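PDB 4ZOE: Lin1840 protein from Listeria innocua serovar 6a, which probably hydrolyses terminal, non-reducing beta-D-glucosyl residues to release beta-D-glucose, acting as a family 3 beta-glucosidase in beta-1,2-glucan metabolism. Local coordinates for residues 107-112 with 372-377; 232-237 with 265-270; 646-651 with 699-704. The protein carries 1 engineered substitution. One frame throughout, in Å; residues are numbered along the deposited sequence.

Contact 1: residues 107-112 with 372-377; sequences GCSFDR and VESAVL
Cys108 and Ser109, where the chain comes out of helix 103-108, meet the end of helix 361-374 and the start of strand 376-380, joining the N-terminal barrel domain to the C-terminal domain of this family 3 glycosidase. The backbones come nearest where Ser109 CA lies 4.1 Å from Ser374 CA, and the touching parts run 157° apart, nearly antiparallel. Along the Cys108 side chain, CB does most of the work: it sits 3.4 Å from the carbonyl oxygen Ser374 O and 3.6 Å from Val376 CG2. SG, opposite the carbonyl carbon (chi1 -60°), runs past the same methyl, 3.9 Å from Val376 CG2, and makes its hydrogen bond outside the two segments. Ser374 O, by contrast, is buried here and finds no hydrogen-bond donor in the model.

No hydrogen bond crosses directly between the segments. The nearest thing to a polar link is a CA-H...O contact from Ser109 CA to Glu373 O, 3.4 Å long with 158° at the hydrogen, and Ser109 CB packs 3.5 Å from Ser374 OG. Both hydroxyls are taken up by carbonyls earlier in the chain: Ser374 OG by Ala370 O, Ser109 OG by Leu106 O. Ser109 OG also accepts from Asp111 N at 3.2 Å, an ST turn that leads into Asp111, the N-cap of helix 112-128. Asp111 OD2 is hydrogen-bonded to Thr114 OG1 in that helix and stands 4.5 Å from Glu373 OE1; one water links the two carboxylates weakly, and salt bridges from Glu373 to Lys639 and Lys665 probably offset the like charges.

Around this joint, Ser374 packs on Ala105 and Leu106 of helix 103-108, Ala375 lies on Leu539 of helix 532-541, and Val376 is hydrogen-bonded through its backbone to Glu524 of strand 521-524.

Contact 2: residues 232-237 with 265-270; sequences KLVMTA and GVLISD
Met235 and Ile268 form the apolar centre between two neighbouring parallel strands of the TIM barrel, 233-236 and 266-268, whose directions differ by 27°. Met235 CB approaches the branch methyl Ile268 CG2 at 3.8 Å, the two side chains crossing obliquely, and Phe135 touches both. Across the other face of the sheet Val234 CG1 meets Leu267 CD1 at 3.9 Å, with Leu267 covered by Leu257 of helix 250-260. The Thr236 and Leu267 side chains cross at about a right angle, CG2 of Thr236 touching Leu267 CG. Farther toward the strand starts, Leu233 and Val266 lie side by side and pack on Leu335 of helix 322-338.

The backbone evidence for the parallel register is three bonds: Val234 N to Val266 O at 3.1 Å, Ile268 N to Val234 O at 3.0 Å, and Thr236 N to Ile268 O at 2.9 Å. At the N-terminal edge a water carries the pairing on, donating to Lys232 O and accepting from Val266 N.

The C-terminal edge is more polar. Met235 SD passes 3.6 Å from Asp270 CG. Thr236 OG1, set between its own N and carbonyl carbon (chi1 73°), is hydrogen-bonded to Thr247 OG1 and accepts from Asp270 N at 3.2 Å, 158° at the hydrogen.

Contact 3: residues 646-651 with 699-704; sequences LQDVTA and GLHRVF. With MG (magnesium ion), chain C.
A magnesium site closes one end of an antiparallel strand pair in the fibronectin type III-like domain, where Asp648 faces His701 and Gln647 faces Arg702. The strands 646-648 and 699-704 run 157° apart. Gln647 and Arg702 make the hydrogen-bonded pair: Gln647 N reaches Arg702 O at 3.0 Å and Arg702 N returns to Gln647 O at 2.9 Å.

Gln647, with CG anti to its N and extended beyond CG, and Arg702, extended from CG to NE, run side by side far enough for OE1 to meet NH1. This Arg702 NH1 to Gln647 OE1 bond, 2.9 Å, lies in the guanidinium plane but 45° out of the amide carbonyl plane, off any lone pair; the two flat groups are turned 56°. Val649 CG2 lies over one face of the Arg702 guanidinium, offset toward its rim, 3.6 Å from NH1. On the other face of the sheet, the one bearing Asp648 and His701, Leu646 CD2 touches Val703 CG2 at 3.5 Å.

His701 CE1 comes 3.4 Å from Asp648 CG. That carboxylate binds magnesium through OD1 alone, and Thr650 O adds the second protein ligand, 2.1 Å from the metal. Four waters complete an octahedron. One accepts from Thr650 N and donates to Leu700 O, the same oxygen that takes the hydrogen of Val649 N.

Overall arrangement
All three contacts are largely buried, yet they lie in different parts of the chain: the barrel, the joint between the first two domains, and the fibronectin type III-like domain. Contact 2 lies wholly within the barrel and joins adjacent strands by regular backbone bonds and apolar side chains. Contact 1 spans two domains, is the smallest in buried area, and relies on packing and a CH...O approach. Contact 3, farthest from the chain centre, is again a strand pair, but antiparallel, with a metal ion and side chains near Ala283 and Arg284 of the second subunit. No structural element is shared: contacts 1 and 3 come within about 11 Å between nearest atoms, contacts 2 and 3 only within about 28 Å.

Contact 1: residues 107-112 with 372-377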
ATOM      1  N   GLY A 107     -17.075   5.940  15.745  1.00  5.58           N
ATOM      2  CA  GLY A 107     -16.264   4.749  15.966  1.00  5.37           C
ATOM      3  C   GLY A 107     -15.509   4.861  17.298  1.00  4.69           C
ATOM      4  O   GLY A 107     -15.546   3.963  18.143  1.00  4.28           O
ATOM      5  N   CYS A 108     -14.895   6.014  17.511  1.00  5.18           N
ATOM      6  CA  CYS A 108     -14.139   6.278  18.774  1.00  7.41           C
ATOM      7  C   CYS A 108     -15.034   6.221  20.066  1.00  7.91           C
ATOM      8  O   CYS A 108     -14.560   6.003  21.122  1.00  7.31           O
ATOM      9  CB  CYS A 108     -13.368   7.601  18.744  1.00  7.43           C
ATOM     10  SG  CYS A 108     -12.138   7.691  17.418  1.00  7.26           S
ATOM     11  N   SER A 109     -16.357   6.352  19.908  1.00  8.32           N
ATOM     12  CA  SER A 109     -17.270   6.142  21.006  1.00  8.90           C
ATOM     13  C   SER A 109     -17.231   4.746  21.676  1.00 11.43           C
ATOM     14  O   SER A 109     -17.506   4.651  22.895  1.00 10.45           O
ATOM     15  CB  SER A 109     -18.713   6.615  20.612  1.00  8.53           C
ATOM     16  OG  SER A 109     -19.430   5.550  19.967  1.00  8.56           O
ATOM     17  N   PHE A 110     -16.807   3.736  20.908  1.00  8.64           N
ATOM     18  CA  PHE A 110     -16.995   2.356  21.194  1.00  9.78           C
ATOM     19  C   PHE A 110     -18.341   2.035  21.851  1.00 12.28           C
ATOM     20  O   PHE A 110     -18.395   1.192  22.707  1.00 11.93           O
ATOM     21  CB  PHE A 110     -15.844   1.817  22.009  1.00  8.34           C
ATOM     22  CG  PHE A 110     -14.605   1.583  21.235  1.00  8.57           C
ATOM     23  CD1 PHE A 110     -13.864   2.643  20.675  1.00  9.03           C
ATOM     24  CD2 PHE A 110     -14.073   0.301  21.181  1.00  8.59           C
ATOM     25  CE1 PHE A 110     -12.636   2.369  20.051  1.00  7.99           C
ATOM     26  CE2 PHE A 110     -12.908   0.023  20.531  1.00  7.51           C
ATOM     27  CZ  PHE A 110     -12.177   1.061  19.968  1.00  7.18           C
ATOM     28  N   ASP A 111     -19.380   2.745  21.406  1.00 11.30           N
ATOM     29  CA  ASP A 111     -20.706   2.703  22.056  1.00 12.63           C
ATOM     30  C   ASP A 111     -21.833   2.451  21.072  1.00 10.35           C
ATOM     31  O   ASP A 111     -22.275   3.330  20.392  1.00 12.24           O
ATOM     32  CB  ASP A 111     -20.942   3.950  22.885  1.00 15.52           C
ATOM     33  CG  ASP A 111     -22.103   3.765  23.876  1.00 16.27           C
ATOM     34  OD1 ASP A 111     -21.976   2.866  24.700  1.00 17.68           O
ATOM     35  OD2 ASP A 111     -23.131   4.379  23.728  1.00 12.40           O
ATOM     36  N   ARG A 112     -22.320   1.221  21.083  1.00 10.30           N
ATOM     37  CA  ARG A 112     -23.299   0.732  20.159  1.00 10.31           C
ATOM     38  C   ARG A 112     -24.590   1.567  20.290  1.00 10.63           C
ATOM     39  O   ARG A 112     -25.170   1.944  19.281  1.00 11.16           O
ATOM     40  CB  ARG A 112     -23.556  -0.774  20.369  1.00  9.81           C
ATOM     41  CG  ARG A 112     -22.388  -1.742  20.058  1.00 11.08           C
ATOM     42  CD  ARG A 112     -22.746  -3.081  20.658  1.00 10.52           C
ATOM     43  NE  ARG A 112     -21.844  -4.190  20.374  1.00 10.52           N
ATOM     44  CZ  ARG A 112     -20.793  -4.491  21.144  1.00  8.14           C
ATOM     45  NH1 ARG A 112     -20.546  -3.803  22.218  1.00 10.53           N
ATOM     46  NH2 ARG A 112     -20.078  -5.542  20.925  1.00 10.01           N
ATOM     47  N   VAL A 372     -19.822  14.045  23.250  1.00 10.43           N
ATOM     48  CA  VAL A 372     -18.990  13.748  24.445  1.00 12.35           C
ATOM     49  C   VAL A 372     -18.624  12.281  24.646  1.00  9.87           C
ATOM     50  O   VAL A 372     -17.615  11.986  25.324  1.00 12.33           O
ATOM     51  CB  VAL A 372     -19.502  14.444  25.755  1.00 14.36           C
ATOM     52  CG1 VAL A 372     -19.983  15.852  25.468  1.00 14.79           C
ATOM     53  CG2 VAL A 372     -20.576  13.655  26.421  1.00 14.71           C
ATOM     54  N   GLU A 373     -19.349  11.343  23.987  1.00 10.09           N
ATOM     55  CA  GLU A 373     -18.973   9.940  23.960  1.00 12.47           C
ATOM     56  C   GLU A 373     -17.797   9.658  22.996  1.00  9.94           C
ATOM     57  O   GLU A 373     -17.016   8.696  23.211  1.00 10.35           O
ATOM     58  CB  GLU A 373     -20.097   9.011  23.516  1.00 15.57           C
ATOM     59  CG  GLU A 373     -21.280   8.920  24.474  1.00 16.49           C
ATOM     60  CD  GLU A 373     -20.972   8.173  25.745  1.00 20.24           C
ATOM     61  OE1 GLU A 373     -20.193   7.184  25.721  1.00 20.21           O
ATOM     62  OE2 GLU A 373     -21.527   8.598  26.775  1.00 22.44           O
ATOM     63  N   SER A 374     -17.671  10.520  22.009  1.00  9.64           N
ATOM     64  CA  SER A 374     -16.830  10.260  20.825  1.00  8.94           C
ATOM     65  C   SER A 374     -15.457  10.958  20.859  1.00  9.38           C
ATOM     66  O   SER A 374     -14.553  10.539  20.103  1.00 10.38           O
ATOM     67  CB  SER A 374     -17.585  10.689  19.573  1.00  9.88           C
ATOM     68  OG  SER A 374     -18.765   9.887  19.374  1.00 10.83           O
ATOM     69  N   ALA A 375     -15.318  12.077  21.616  1.00  8.09           N
ATOM     70  CA  ALA A 375     -14.034  12.810  21.653  1.00  6.08           C
ATOM     71  C   ALA A 375     -13.044  11.897  22.318  1.00  5.71           C
ATOM     72  O   ALA A 375     -13.379  11.010  23.096  1.00  4.98           O
ATOM     73  CB  ALA A 375     -14.096  14.131  22.412  1.00  6.41           C
ATOM     74  N   VAL A 376     -11.806  12.116  21.978  1.00  5.77           N
ATOM     75  CA  VAL A 376     -10.708  11.286  22.524  1.00  6.10           C
ATOM     76  C   VAL A 376      -9.713  12.216  23.157  1.00  6.21           C
ATOM     77  O   VAL A 376      -9.178  13.080  22.499  1.00  5.74           O
ATOM     78  CB  VAL A 376     -10.013  10.420  21.432  1.00  5.61           C
ATOM     79  CG1 VAL A 376      -8.983   9.594  22.141  1.00  6.56           C
ATOM     80  CG2 VAL A 376     -11.003   9.542  20.642  1.00  5.10           C
ATOM     81  N   LEU A 377      -9.491  12.038  24.470  1.00  7.44           N
ATOM     82  CA  LEU A 377      -8.477  12.734  25.195  1.00  6.49           C
ATOM     83  C   LEU A 377      -7.159  12.037  24.968  1.00  6.55           C
ATOM     84  O   LEU A 377      -6.973  10.897  25.344  1.00  7.04           O
ATOM     85  CB  LEU A 377      -8.835  12.754  26.706  1.00  6.79           C
ATOM     86  CG  LEU A 377      -7.804  13.581  27.545  1.00  6.38           C
ATOM     87  CD1 LEU A 377      -7.871  15.077  27.187  1.00  6.88           C
ATOM     88  CD2 LEU A 377      -8.051  13.332  29.000  1.00  6.97           C
TER
HETATM   89  O   HOH W   1     -21.870   4.744  27.218  1.00 30.32           O

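Contact 2: residues 232-237 with 265-270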
ATOM      1  N   LYS A 232     -31.731  -3.014   3.916  1.00 11.13           N
ATOM      2  CA  LYS A 232     -32.547  -3.228   2.764  1.00 11.20           C
ATOM      3  C   LYS A 232     -31.853  -3.139   1.428  1.00 11.50           C
ATOM      4  O   LYS A 232     -32.215  -3.921   0.523  1.00 11.82           O
ATOM      5  CB  LYS A 232     -33.774  -2.311   2.792  1.00 10.52           C
ATOM      6  CG  LYS A 232     -34.755  -2.821   3.809  1.00 12.17           C
ATOM      7  CD  LYS A 232     -35.577  -3.935   3.179  1.00 15.71           C
ATOM      8  CE  LYS A 232     -36.617  -4.480   4.125  1.00 17.35           C
ATOM      9  NZ  LYS A 232     -37.056  -5.741   3.474  1.00 17.46           N
ATOM     10  N   LEU A 233     -30.878  -2.207   1.284  1.00  8.59           N
ATOM     11  CA  LEU A 233     -30.196  -2.012  -0.003  1.00  9.15           C
ATOM     12  C   LEU A 233     -28.686  -2.186   0.163  1.00  8.79           C
ATOM     13  O   LEU A 233     -28.171  -2.093   1.262  1.00  8.57           O
ATOM     14  CB  LEU A 233     -30.428  -0.646  -0.676  1.00  8.15           C
ATOM     15  CG  LEU A 233     -31.857  -0.320  -1.111  1.00  8.35           C
ATOM     16  CD1 LEU A 233     -32.682   0.023   0.102  1.00  9.44           C
ATOM     17  CD2 LEU A 233     -31.812   0.830  -2.051  1.00  9.12           C
ATOM     18  N   VAL A 234     -28.031  -2.406  -0.956  1.00  7.86           N
ATOM     19  CA  VAL A 234     -26.575  -2.349  -1.023  1.00  8.05           C
ATOM     20  C   VAL A 234     -26.172  -1.458  -2.143  1.00  7.84           C
ATOM     21  O   VAL A 234     -26.907  -1.395  -3.147  1.00  8.69           O
ATOM     22  CB  VAL A 234     -25.979  -3.773  -1.098  1.00  8.25           C
ATOM     23  CG1 VAL A 234     -24.473  -3.704  -1.241  1.00  7.92           C
ATOM     24  CG2 VAL A 234     -26.360  -4.558   0.153  1.00  9.31           C
ATOM     25  N   MET A 235     -25.044  -0.732  -2.012  1.00  7.42           N
ATOM     26  CA  MET A 235     -24.570   0.209  -3.087  1.00  7.31           C
ATOM     27  C   MET A 235     -23.225  -0.286  -3.650  1.00  6.98           C
ATOM     28  O   MET A 235     -22.365  -0.685  -2.821  1.00  6.80           O
ATOM     29  CB  MET A 235     -24.419   1.675  -2.586  1.00  7.98           C
ATOM     30  CG  MET A 235     -23.888   2.638  -3.643  1.00  8.20           C
ATOM     31  SD  MET A 235     -23.592   4.327  -3.060  1.00 10.20           S
ATOM     32  CE  MET A 235     -25.349   4.863  -2.917  1.00  9.91           C
ATOM     33  N   THR A 236     -23.026  -0.284  -4.966  1.00  6.21           N
ATOM     34  CA  THR A 236     -21.716  -0.733  -5.531  1.00  6.09           C
ATOM     35  C   THR A 236     -20.536   0.287  -5.286  1.00  6.57           C
ATOM     36  O   THR A 236     -20.806   1.484  -4.936  1.00  6.90           O
ATOM     37  CB  THR A 236     -21.833  -0.941  -7.052  1.00  6.75           C
ATOM     38  OG1 THR A 236     -21.915   0.327  -7.789  1.00  7.78           O
ATOM     39  CG2 THR A 236     -23.095  -1.863  -7.389  1.00  7.32           C
ATOM     40  N   ALA A 237     -19.268  -0.191  -5.373  1.00  5.14           N
ATOM     41  CA  ALA A 237     -18.182   0.674  -5.107  1.00  4.96           C
ATOM     42  C   ALA A 237     -17.655   1.206  -6.450  1.00  4.91           C
ATOM     43  O   ALA A 237     -17.703   0.533  -7.490  1.00  5.37           O
ATOM     44  CB  ALA A 237     -17.113  -0.091  -4.325  1.00  5.78           C
ATOM     45  N   GLY A 265     -32.188  -7.763  -2.070  1.00 17.69           N
ATOM     46  CA  GLY A 265     -32.715  -6.435  -2.207  1.00 12.16           C
ATOM     47  C   GLY A 265     -32.088  -5.704  -3.353  1.00 10.61           C
ATOM     48  O   GLY A 265     -31.388  -6.277  -4.217  1.00  8.77           O
ATOM     49  N   VAL A 266     -32.401  -4.435  -3.422  1.00  9.83           N
ATOM     50  CA  VAL A 266     -31.968  -3.591  -4.517  1.00  9.31           C
ATOM     51  C   VAL A 266     -30.454  -3.371  -4.355  1.00  9.44           C
ATOM     52  O   VAL A 266     -29.987  -2.971  -3.290  1.00  9.61           O
ATOM     53  CB  VAL A 266     -32.717  -2.245  -4.577  1.00  9.47           C
ATOM     54  CG1 VAL A 266     -32.024  -1.235  -5.529  1.00  9.12           C
ATOM     55  CG2 VAL A 266     -34.170  -2.490  -4.987  1.00  9.08           C
ATOM     56  N   LEU A 267     -29.745  -3.657  -5.429  1.00 10.30           N
ATOM     57  CA  LEU A 267     -28.322  -3.225  -5.632  1.00  9.38           C
ATOM     58  C   LEU A 267     -28.331  -1.931  -6.484  1.00  9.06           C
ATOM     59  O   LEU A 267     -28.729  -1.928  -7.650  1.00  9.85           O
ATOM     60  CB  LEU A 267     -27.475  -4.371  -6.178  1.00  9.40           C
ATOM     61  CG  LEU A 267     -25.992  -4.112  -6.386  1.00  9.15           C
ATOM     62  CD1 LEU A 267     -25.357  -3.870  -5.007  1.00  9.81           C
ATOM     63  CD2 LEU A 267     -25.385  -5.242  -7.156  1.00  9.48           C
ATOM     64  N   ILE A 268     -27.969  -0.808  -5.855  1.00  7.57           N
ATOM     65  CA  ILE A 268     -27.958   0.528  -6.522  1.00  8.27           C
ATOM     66  C   ILE A 268     -26.492   0.835  -6.839  1.00  8.89           C
ATOM     67  O   ILE A 268     -25.576   0.436  -6.041  1.00  7.72           O
ATOM     68  CB  ILE A 268     -28.576   1.682  -5.573  1.00  8.49           C
ATOM     69  CG1 ILE A 268     -28.689   3.021  -6.339  1.00  8.47           C
ATOM     70  CG2 ILE A 268     -27.782   1.896  -4.252  1.00  8.05           C
ATOM     71  CD1 ILE A 268     -29.287   4.198  -5.549  1.00  7.64           C
ATOM     72  N   SER A 269     -26.233   1.396  -8.015  1.00  8.29           N
ATOM     73  CA  SER A 269     -24.945   1.916  -8.372  1.00  8.94           C
ATOM     74  C   SER A 269     -24.573   3.070  -7.523  1.00  8.43           C
ATOM     75  O   SER A 269     -25.426   3.821  -7.097  1.00  7.61           O
ATOM     76  CB  SER A 269     -24.843   2.289  -9.872  1.00  8.91           C
ATOM     77  OG  SER A 269     -25.315   3.558 -10.225  1.00  9.38           O
ATOM     78  N   ASP A 270     -23.276   3.229  -7.276  1.00  7.33           N
ATOM     79  CA  ASP A 270     -22.797   4.552  -6.810  1.00  7.04           C
ATOM     80  C   ASP A 270     -23.014   5.563  -7.960  1.00  7.57           C
ATOM     81  O   ASP A 270     -23.352   5.170  -9.106  1.00  8.24           O
ATOM     82  CB  ASP A 270     -21.361   4.489  -6.264  1.00  7.02           C
ATOM     83  CG  ASP A 270     -21.068   5.596  -5.277  1.00  7.61           C
ATOM     84  OD1 ASP A 270     -21.734   6.670  -5.327  1.00  8.20           O
ATOM     85  OD2 ASP A 270     -20.110   5.451  -4.529  1.00  7.60           O
TER
HETATM   86  O   HOH W   2     -34.272  -3.319  -1.348  1.00  8.14           O

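Contact 3: residues 646-651 with 699-704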
ATOM      1  N   LEU A 646      -8.194 -11.366  20.849  1.00  9.92           N
ATOM      2  CA  LEU A 646      -7.737 -12.716  20.697  1.00 11.03           C
ATOM      3  C   LEU A 646      -6.563 -12.765  19.682  1.00 10.38           C
ATOM      4  O   LEU A 646      -6.533 -11.992  18.712  1.00 12.21           O
ATOM      5  CB  LEU A 646      -8.833 -13.563  20.108  1.00 13.04           C
ATOM      6  CG  LEU A 646      -9.719 -14.445  20.970  1.00 15.47           C
ATOM      7  CD1 LEU A 646     -10.337 -15.552  20.081  1.00 14.67           C
ATOM      8  CD2 LEU A 646      -9.040 -15.016  22.204  1.00 12.15           C
ATOM      9  N   GLN A 647      -5.605 -13.641  19.921  1.00 10.22           N
ATOM     10  CA  GLN A 647      -4.549 -13.969  19.030  1.00  9.65           C
ATOM     11  C   GLN A 647      -4.496 -15.476  18.808  1.00  9.10           C
ATOM     12  O   GLN A 647      -4.618 -16.251  19.766  1.00  8.44           O
ATOM     13  CB  GLN A 647      -3.202 -13.571  19.637  1.00 10.94           C
ATOM     14  CG  GLN A 647      -2.035 -13.893  18.717  1.00 11.49           C
ATOM     15  CD  GLN A 647      -0.656 -13.606  19.340  1.00 15.18           C
ATOM     16  OE1 GLN A 647      -0.510 -13.354  20.543  1.00 14.66           O
ATOM     17  NE2 GLN A 647       0.358 -13.642  18.493  1.00 18.55           N
ATOM     18  N   ASP A 648      -4.323 -15.878  17.537  1.00  8.05           N
ATOM     19  CA  ASP A 648      -4.109 -17.218  17.162  1.00  8.70           C
ATOM     20  C   ASP A 648      -2.604 -17.382  16.991  1.00  9.83           C
ATOM     21  O   ASP A 648      -2.061 -16.933  16.019  1.00 11.53           O
ATOM     22  CB  ASP A 648      -4.883 -17.523  15.894  1.00  8.83           C
ATOM     23  CG  ASP A 648      -4.921 -19.001  15.539  1.00  9.72           C
ATOM     24  OD1 ASP A 648      -4.226 -19.849  16.104  1.00  8.01           O
ATOM     25  OD2 ASP A 648      -5.634 -19.325  14.596  1.00 11.12           O
ATOM     26  N   VAL A 649      -1.943 -18.042  17.918  1.00  9.73           N
ATOM     27  CA  VAL A 649      -0.465 -18.047  17.943  1.00 10.35           C
ATOM     28  C   VAL A 649       0.211 -18.703  16.760  1.00  9.15           C
ATOM     29  O   VAL A 649       1.176 -18.151  16.248  1.00  8.03           O
ATOM     30  CB  VAL A 649       0.064 -18.577  19.280  1.00 10.08           C
ATOM     31  CG1 VAL A 649       1.540 -18.640  19.244  1.00  9.45           C
ATOM     32  CG2 VAL A 649      -0.458 -17.673  20.393  1.00 10.24           C
ATOM     33  N   THR A 650      -0.289 -19.875  16.344  1.00 10.60           N
ATOM     34  CA  THR A 650       0.219 -20.673  15.222  1.00 10.94           C
ATOM     35  C   THR A 650      -0.943 -21.116  14.383  1.00 11.32           C
ATOM     36  O   THR A 650      -1.943 -21.580  14.901  1.00 10.37           O
ATOM     37  CB  THR A 650       0.988 -21.863  15.751  1.00 12.62           C
ATOM     38  OG1 THR A 650       1.905 -21.402  16.763  1.00 10.57           O
ATOM     39  CG2 THR A 650       1.701 -22.646  14.642  1.00 14.32           C
ATOM     40  N   ALA A 651      -0.866 -20.864  13.074  1.00 12.37           N
ATOM     41  CA  ALA A 651      -1.913 -21.196  12.201  1.00 11.71           C
ATOM     42  C   ALA A 651      -1.448 -21.562  10.801  1.00 10.19           C
ATOM     43  O   ALA A 651      -0.314 -21.329  10.431  1.00 10.97           O
ATOM     44  CB  ALA A 651      -2.922 -20.035  12.208  1.00  8.55           C
ATOM     45  N   GLY A 699      -5.274 -25.517  18.828  1.00 12.45           N
ATOM     46  CA  GLY A 699      -4.012 -24.907  19.191  1.00 11.96           C
ATOM     47  C   GLY A 699      -4.131 -23.774  20.210  1.00 10.51           C
ATOM     48  O   GLY A 699      -5.255 -23.500  20.769  1.00 10.87           O
ATOM     49  N   LEU A 700      -2.992 -23.099  20.450  1.00  8.17           N
ATOM     50  CA  LEU A 700      -2.867 -22.056  21.472  1.00  9.21           C
ATOM     51  C   LEU A 700      -3.429 -20.729  20.969  1.00 11.84           C
ATOM     52  O   LEU A 700      -3.019 -20.299  19.896  1.00 10.39           O
ATOM     53  CB  LEU A 700      -1.369 -21.860  21.808  1.00 10.33           C
ATOM     54  CG  LEU A 700      -1.052 -20.853  22.914  1.00 12.87           C
ATOM     55  CD1 LEU A 700      -1.623 -21.289  24.265  1.00 12.13           C
ATOM     56  CD2 LEU A 700       0.437 -20.561  23.107  1.00 14.49           C
ATOM     57  N   HIS A 701      -4.313 -20.098  21.762  1.00 10.07           N
ATOM     58  CA  HIS A 701      -4.722 -18.717  21.612  1.00  8.95           C
ATOM     59  C   HIS A 701      -4.321 -17.883  22.833  1.00  9.77           C
ATOM     60  O   HIS A 701      -4.222 -18.384  23.993  1.00 12.71           O
ATOM     61  CB  HIS A 701      -6.263 -18.659  21.398  1.00  7.81           C
ATOM     62  CG  HIS A 701      -6.674 -19.251  20.099  1.00  7.67           C
ATOM     63  ND1 HIS A 701      -7.035 -18.505  18.998  1.00  8.94           N
ATOM     64  CD2 HIS A 701      -6.689 -20.536  19.699  1.00  8.26           C
ATOM     65  CE1 HIS A 701      -7.216 -19.314  17.971  1.00  8.33           C
ATOM     66  NE2 HIS A 701      -7.084 -20.557  18.391  1.00  9.90           N
ATOM     67  N   ARG A 702      -4.043 -16.609  22.611  1.00  9.72           N
ATOM     68  CA  ARG A 702      -3.924 -15.680  23.713  1.00  9.20           C
ATOM     69  C   ARG A 702      -5.090 -14.818  23.763  1.00  8.19           C
ATOM     70  O   ARG A 702      -5.571 -14.449  22.769  1.00  9.23           O
ATOM     71  CB  ARG A 702      -2.683 -14.841  23.613  1.00 10.22           C
ATOM     72  CG  ARG A 702      -1.441 -15.695  23.700  1.00 11.73           C
ATOM     73  CD  ARG A 702      -0.253 -14.774  23.583  1.00 12.87           C
ATOM     74  NE  ARG A 702       0.931 -15.625  23.562  1.00 19.96           N
ATOM     75  CZ  ARG A 702       1.830 -15.739  22.565  1.00 18.18           C
ATOM     76  NH1 ARG A 702       1.734 -15.026  21.463  1.00 21.74           N
ATOM     77  NH2 ARG A 702       2.836 -16.594  22.677  1.00 21.66           N
ATOM     78  N   VAL A 703      -5.536 -14.507  24.963  1.00  9.45           N
ATOM     79  CA  VAL A 703      -6.647 -13.649  25.215  1.00  9.40           C
ATOM     80  C   VAL A 703      -6.103 -12.442  25.945  1.00 10.12           C
ATOM     81  O   VAL A 703      -5.320 -12.595  26.873  1.00 10.18           O
ATOM     82  CB  VAL A 703      -7.724 -14.344  26.143  1.00 10.27           C
ATOM     83  CG1 VAL A 703      -9.006 -13.474  26.301  1.00 10.01           C
ATOM     84  CG2 VAL A 703      -8.183 -15.638  25.548  1.00 13.96           C
ATOM     85  N   PHE A 704      -6.527 -11.222  25.538  1.00  9.96           N
ATOM     86  CA  PHE A 704      -6.004  -9.960  26.048  1.00  8.91           C
ATOM     87  C   PHE A 704      -7.162  -9.174  26.553  1.00 11.10           C
ATOM     88  O   PHE A 704      -8.135  -8.945  25.823  1.00 12.11           O
ATOM     89  CB  PHE A 704      -5.247  -9.107  24.955  1.00  7.98           C
ATOM     90  CG  PHE A 704      -4.138  -9.835  24.245  1.00  7.68           C
ATOM     91  CD1 PHE A 704      -4.393 -10.600  23.163  1.00  7.94           C
ATOM     92  CD2 PHE A 704      -2.831  -9.706  24.667  1.00  9.17           C
ATOM     93  CE1 PHE A 704      -3.404 -11.228  22.490  1.00 11.27           C
ATOM     94  CE2 PHE A 704      -1.812 -10.313  23.995  1.00 10.21           C
ATOM     95  CZ  PHE A 704      -2.079 -11.131  22.908  1.00  7.94           C
TER
HETATM   96 MG    MG C 801      -3.815 -21.787  15.890  1.00 10.10          MG
HETATM   97  O   HOH W   3       3.447 -14.685  19.030  1.00 20.66           O
HETATM   98  O   HOH W   4      -4.974 -21.837  14.127  1.00  6.79           O
HETATM   99  O   HOH W   5      -2.458 -21.542  17.709  1.00 10.04           O
HETATM  100  O   HOH W   6      -3.229 -23.742  15.576  1.00  8.23           O
HETATM  101  O   HOH W   7      -5.444 -22.339  17.073  1.00 11.00           O